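Local coordinates for protein alpha-L-rhamnosidase (Streptomyces avermitilis, PDB 3W5N) that hydrolyses terminal alpha-L-rhamnose from rhamnosides such as citrus flavonoids and gum arabic, and binds L-rhamnose through a calcium-dependent carbohydrate-binding module, at residues A[618-623]-A[652-657]; A[162-167]-A[217-222]. All blocks are in the same frame, centred on the assembly; numbering follows the deposited sequence.

Interaction 1. Residues A[618-623]-A[652-657]. With RAM (alpha-L-rhamnopyranose), chain E.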
# COMPACT_ATOMS: atom_id res chain seq x y z
N TRP A 618 9.40 -9.70 -2.59
CA TRP A 618 8.29 -9.91 -1.66
C TRP A 618 8.02 -8.68 -0.74
O TRP A 618 6.86 -8.35 -0.47
CB TRP A 618 8.47 -11.24 -0.88
CG TRP A 618 8.02 -12.45 -1.67
CD1 TRP A 618 8.80 -13.30 -2.40
CD2 TRP A 618 6.67 -12.94 -1.78
NE1 TRP A 618 8.02 -14.28 -2.98
CE2 TRP A 618 6.71 -14.07 -2.62
CE3 TRP A 618 5.44 -12.49 -1.28
CZ2 TRP A 618 5.55 -14.82 -2.94
CZ3 TRP A 618 4.28 -13.22 -1.61
CH2 TRP A 618 4.35 -14.36 -2.43
N GLY A 619 9.07 -8.00 -0.28
CA GLY A 619 8.94 -6.77 0.49
C GLY A 619 8.30 -5.67 -0.35
O GLY A 619 7.46 -4.91 0.13
N GLN A 620 8.68 -5.62 -1.63
CA GLN A 620 8.09 -4.63 -2.51
C GLN A 620 6.60 -4.91 -2.72
O GLN A 620 5.76 -4.03 -2.51
CB GLN A 620 8.77 -4.64 -3.87
CG GLN A 620 8.15 -3.62 -4.85
CD GLN A 620 8.89 -3.57 -6.18
OE1 GLN A 620 8.63 -2.69 -7.04
NE2 GLN A 620 9.75 -4.53 -6.39
N ARG A 621 6.26 -6.12 -3.15
CA ARG A 621 4.87 -6.39 -3.51
C ARG A 621 3.99 -6.29 -2.29
O ARG A 621 2.84 -5.83 -2.38
CB ARG A 621 4.71 -7.74 -4.22
CG ARG A 621 4.76 -8.95 -3.30
CD ARG A 621 4.71 -10.19 -4.16
NE ARG A 621 6.06 -10.56 -4.58
CZ ARG A 621 6.37 -11.59 -5.37
NH1 ARG A 621 5.40 -12.34 -5.88
NH2 ARG A 621 7.65 -11.84 -5.67
N GLY A 622 4.52 -6.68 -1.14
CA GLY A 622 3.74 -6.60 0.10
C GLY A 622 3.37 -5.17 0.49
O GLY A 622 2.40 -4.94 1.23
N ASN A 623 4.16 -4.20 0.03
CA ASN A 623 3.94 -2.81 0.39
C ASN A 623 3.48 -1.93 -0.78
O ASN A 623 3.53 -0.71 -0.70
CB ASN A 623 5.22 -2.22 1.02
CG ASN A 623 5.41 -2.69 2.44
OD1 ASN A 623 4.71 -2.25 3.34
ND2 ASN A 623 6.34 -3.64 2.64
N ALA A 652 11.92 0.11 -9.27
CA ALA A 652 11.73 0.31 -10.72
C ALA A 652 12.49 -0.71 -11.57
O ALA A 652 12.26 -0.80 -12.79
CB ALA A 652 12.10 1.74 -11.11
N TYR A 653 13.38 -1.48 -10.94
CA TYR A 653 13.93 -2.66 -11.60
C TYR A 653 12.94 -3.83 -11.52
O TYR A 653 12.63 -4.46 -12.51
CB TYR A 653 15.23 -3.10 -10.92
CG TYR A 653 16.52 -2.49 -11.41
CD1 TYR A 653 17.12 -2.94 -12.61
CD2 TYR A 653 17.20 -1.55 -10.65
CE1 TYR A 653 18.34 -2.42 -13.03
CE2 TYR A 653 18.41 -1.01 -11.07
CZ TYR A 653 18.97 -1.46 -12.26
OH TYR A 653 20.19 -0.94 -12.67
N THR A 654 12.44 -4.11 -10.32
CA THR A 654 11.77 -5.39 -10.06
C THR A 654 10.28 -5.46 -10.43
O THR A 654 9.77 -6.54 -10.70
CB THR A 654 12.00 -5.87 -8.62
OG1 THR A 654 11.99 -4.75 -7.74
CG2 THR A 654 13.37 -6.51 -8.52
N MET A 655 9.58 -4.32 -10.41
CA MET A 655 8.20 -4.29 -10.91
C MET A 655 8.02 -3.07 -11.79
O MET A 655 8.72 -2.07 -11.61
CB MET A 655 7.18 -4.23 -9.78
CG MET A 655 7.19 -5.42 -8.84
SD MET A 655 5.92 -5.34 -7.56
CE MET A 655 4.43 -5.69 -8.50
N GLU A 656 7.08 -3.14 -12.74
CA GLU A 656 6.67 -1.93 -13.44
C GLU A 656 6.03 -1.01 -12.39
O GLU A 656 4.94 -1.30 -11.90
CB GLU A 656 5.72 -2.22 -14.61
CG GLU A 656 5.30 -0.95 -15.38
CD GLU A 656 4.01 -0.33 -14.84
OE1 GLU A 656 2.97 -1.01 -14.94
OE2 GLU A 656 4.03 0.82 -14.30
N SER A 657 6.74 0.05 -12.01
CA SER A 657 6.36 0.89 -10.87
C SER A 657 5.99 2.29 -11.32
O SER A 657 5.73 3.17 -10.47
CB SER A 657 7.51 0.98 -9.84
OG SER A 657 7.88 -0.31 -9.35
C1 RAM E . 7.27 -13.04 -9.09
C2 RAM E . 6.12 -13.98 -9.45
C3 RAM E . 6.64 -15.40 -9.60
C4 RAM E . 7.37 -15.82 -8.31
C5 RAM E . 8.48 -14.83 -7.96
C6 RAM E . 9.15 -15.10 -6.61
O1 RAM E . 8.16 -12.97 -10.21
O2 RAM E . 5.14 -13.94 -8.40
O3 RAM E . 5.50 -16.23 -9.86
O4 RAM E . 7.91 -17.14 -8.45
O5 RAM E . 7.95 -13.49 -7.92

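Interaction 2. Residues A[162-167]-A[217-222]. With RAM (alpha-L-rhamnopyranose), chain F.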
# COMPACT_ATOMS: atom_id res chain seq x y z
N THR A 162 -32.33 -3.55 38.58
CA THR A 162 -33.20 -4.63 38.10
C THR A 162 -34.26 -4.02 37.21
O THR A 162 -34.99 -3.12 37.65
CB THR A 162 -33.87 -5.39 39.25
OG1 THR A 162 -32.85 -5.94 40.09
CG2 THR A 162 -34.74 -6.52 38.69
N VAL A 163 -34.35 -4.52 35.99
CA VAL A 163 -35.29 -4.00 35.00
C VAL A 163 -36.19 -5.09 34.45
O VAL A 163 -35.76 -6.22 34.24
CB VAL A 163 -34.57 -3.29 33.84
CG1 VAL A 163 -34.02 -1.97 34.33
CG2 VAL A 163 -33.47 -4.17 33.24
N ASP A 164 -37.46 -4.73 34.24
CA ASP A 164 -38.49 -5.65 33.78
C ASP A 164 -38.56 -5.54 32.25
O ASP A 164 -39.10 -4.56 31.71
CB ASP A 164 -39.82 -5.27 34.44
CG ASP A 164 -40.94 -6.28 34.17
OD1 ASP A 164 -40.76 -7.21 33.36
OD2 ASP A 164 -42.02 -6.14 34.78
N LEU A 165 -38.00 -6.52 31.56
CA LEU A 165 -37.87 -6.45 30.10
C LEU A 165 -39.10 -6.99 29.37
O LEU A 165 -39.81 -7.84 29.90
CB LEU A 165 -36.61 -7.19 29.64
CG LEU A 165 -35.29 -6.66 30.23
CD1 LEU A 165 -34.12 -7.35 29.55
CD2 LEU A 165 -35.17 -5.13 30.09
N PRO A 166 -39.35 -6.48 28.15
CA PRO A 166 -40.56 -6.90 27.45
C PRO A 166 -40.50 -8.34 26.93
O PRO A 166 -39.43 -8.97 26.91
CB PRO A 166 -40.67 -5.89 26.29
CG PRO A 166 -39.29 -5.38 26.09
CD PRO A 166 -38.66 -5.37 27.46
N ASP A 167 -41.67 -8.84 26.54
CA ASP A 167 -41.79 -10.14 25.92
C ASP A 167 -41.28 -10.10 24.49
O ASP A 167 -41.14 -9.01 23.90
CB ASP A 167 -43.26 -10.56 25.92
CG ASP A 167 -43.83 -10.70 27.32
OD1 ASP A 167 -43.05 -11.00 28.25
OD2 ASP A 167 -45.04 -10.50 27.49
N SER A 217 -37.18 -12.13 29.17
CA SER A 217 -38.30 -11.28 29.55
C SER A 217 -38.42 -11.24 31.07
O SER A 217 -37.93 -12.13 31.77
CB SER A 217 -39.60 -11.80 28.93
OG SER A 217 -40.08 -12.89 29.70
N GLY A 218 -39.10 -10.21 31.58
CA GLY A 218 -39.29 -10.07 33.02
C GLY A 218 -38.03 -9.49 33.65
O GLY A 218 -37.25 -8.81 32.98
N ASN A 219 -37.83 -9.77 34.94
CA ASN A 219 -36.77 -9.11 35.72
C ASN A 219 -35.37 -9.62 35.39
O ASN A 219 -35.11 -10.81 35.50
CB ASN A 219 -37.04 -9.27 37.24
CG ASN A 219 -38.15 -8.34 37.76
OD1 ASN A 219 -38.78 -8.63 38.79
ND2 ASN A 219 -38.37 -7.23 37.07
N ASN A 220 -34.49 -8.69 35.00
CA ASN A 220 -33.08 -8.97 34.72
C ASN A 220 -32.27 -8.06 35.63
O ASN A 220 -32.58 -6.87 35.74
CB ASN A 220 -32.72 -8.62 33.27
CG ASN A 220 -33.37 -9.54 32.24
OD1 ASN A 220 -32.66 -10.22 31.50
ND2 ASN A 220 -34.70 -9.55 32.18
N THR A 221 -31.24 -8.60 36.26
CA THR A 221 -30.40 -7.79 37.14
C THR A 221 -29.08 -7.44 36.51
O THR A 221 -28.30 -8.31 36.14
CB THR A 221 -30.17 -8.50 38.48
OG1 THR A 221 -31.45 -8.64 39.12
CG2 THR A 221 -29.20 -7.68 39.38
N LEU A 222 -28.87 -6.14 36.33
CA LEU A 222 -27.64 -5.63 35.76
C LEU A 222 -26.78 -5.15 36.92
O LEU A 222 -27.28 -4.54 37.86
CB LEU A 222 -27.95 -4.47 34.79
CG LEU A 222 -29.08 -4.70 33.78
CD1 LEU A 222 -29.35 -3.48 32.91
CD2 LEU A 222 -28.77 -5.92 32.93
C1 RAM F . -36.82 -8.18 45.02
C2 RAM F . -35.30 -7.98 45.28
C3 RAM F . -34.67 -8.43 43.96
C4 RAM F . -35.09 -7.51 42.80
C5 RAM F . -36.62 -7.49 42.67
C6 RAM F . -37.10 -6.42 41.68
O1 RAM F . -37.21 -9.52 44.64
O2 RAM F . -35.27 -6.59 45.59
O3 RAM F . -33.25 -8.58 44.02
O4 RAM F . -34.43 -7.95 41.59
O5 RAM F . -37.26 -7.28 43.96
O HOH W 1 -42.68 -13.76 28.47

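Interaction 1. Residues A[618-623]-A[652-657]
The side chains of Met655 and Gln620 run antiparallel alongside each other, joining two helices of the six-hairpin glycosidase domain, the (alpha/alpha)6 barrel that forms the catalytic part of this family 78 enzyme. Met655 is the first residue to leave helical geometry after helix 641-654, and its side chain reaches back toward helix 607-622. Its CB sits 4.0 Å from Gln620 CD, and CG comes closer, 3.7 Å from that same CD. The sulfur then lies along the glutamine stem, SD being 3.9 Å from Gln620 CG, and also approaches the next residue, with 4.3 Å between Met655 SD and Arg621 CB. A bend at chi3 (73°) turns the terminal CE out of the line of the chain, and the methionine also touches His593 of strand 587-594.

Gln620 gets across by being fully stretched, CG anti to the backbone N with chi1 179°. Its amide group ends among the hydroxyls of Thr654 and Ser657; Thr654 OG1 itself is hydrogen-bonded to Thr650 O.

Arg621, one position on, serves a sugar. Its guanidinium lies flat over the Trp618 ring, CZ 3.7 Å above the ring plane, leaving its edge for a bound rhamnose that Lys484 NZ also holds. Arg621 NH1 donates to the sugar O2 at 3.0 Å, and Arg621 NH2 to its ring oxygen O5 at 2.8 Å.

Interaction 2. Residues A[162-167]-A[217-222]
Gly218 O takes two N-H groups: Leu165 N from the facing strand at 2.8 Å and, weakly, Asn220 ND2 from its own strand, also at 2.8 Å from Gly218 O. The backbone donor stands 43° out of the carbonyl plane. Strands 156-165 and 218-227 are antiparallel neighbours in the five-stranded sheet of the CBM67 beta-sandwich; Gly218 and Leu165 form one hydrogen-bonded pair, Val163 and Asn220 the next, with bonds running both ways in each.

The non-hydrogen-bonded pairs that alternate with these, Asp164 with Asn219 and Thr162 with Thr221, put polar side chains on one face. The threonine hydroxyls meet, Thr162 OG1 3.2 Å from Thr221 OG1, and Thr162 OG1 is also hydrogen-bonded to O4 of a rhamnose at 3.0 Å. With OG1 beside the backbone N (chi1 -59°), the methyl of Thr162 is left to pack on the other strand, CG2 3.9 Å from Asn219 CB. This sugar lies away from the calcium-dependent rhamnose site of Asp179, Asn180 and Trp203. Farther along that face, Asp164 and Asn219 cross with carboxylate and amide planes 69° apart.

The other face turns to the second sheet of the sandwich, where Leu165 reaches Leu242 and Leu222 reaches Leu240. Val163 CG2 touches Leu222 CD1 at 4.2 Å. Leu165 meets Asn220 at about a right angle, its CD1 3.5 Å from Asn220 CG, while Asn220 ND2 also donates to His216 O. Where the strands part, a water spans the gap, donating to Asp167 OD1 at 2.8 Å and hydrogen-bonding to Ser217 OG.

The two contacts share no secondary-structure element and belong to different modules, with centres about 59 Å apart. Interaction 1 is wholly buried close to the centre of the molecule and joins two helices of the catalytic barrel through side chains alone, chiefly a methionine against an extended glutamine. Interaction 2 lies toward the periphery and is built on the backbone ladder of a sheet, with one face partly exposed and the other closed by the second layer of the sandwich. Each has a rhamnose beside it, held differently: by paired guanidinium nitrogens backed by an indole in 618-623, and by a threonine hydroxyl in 162-167.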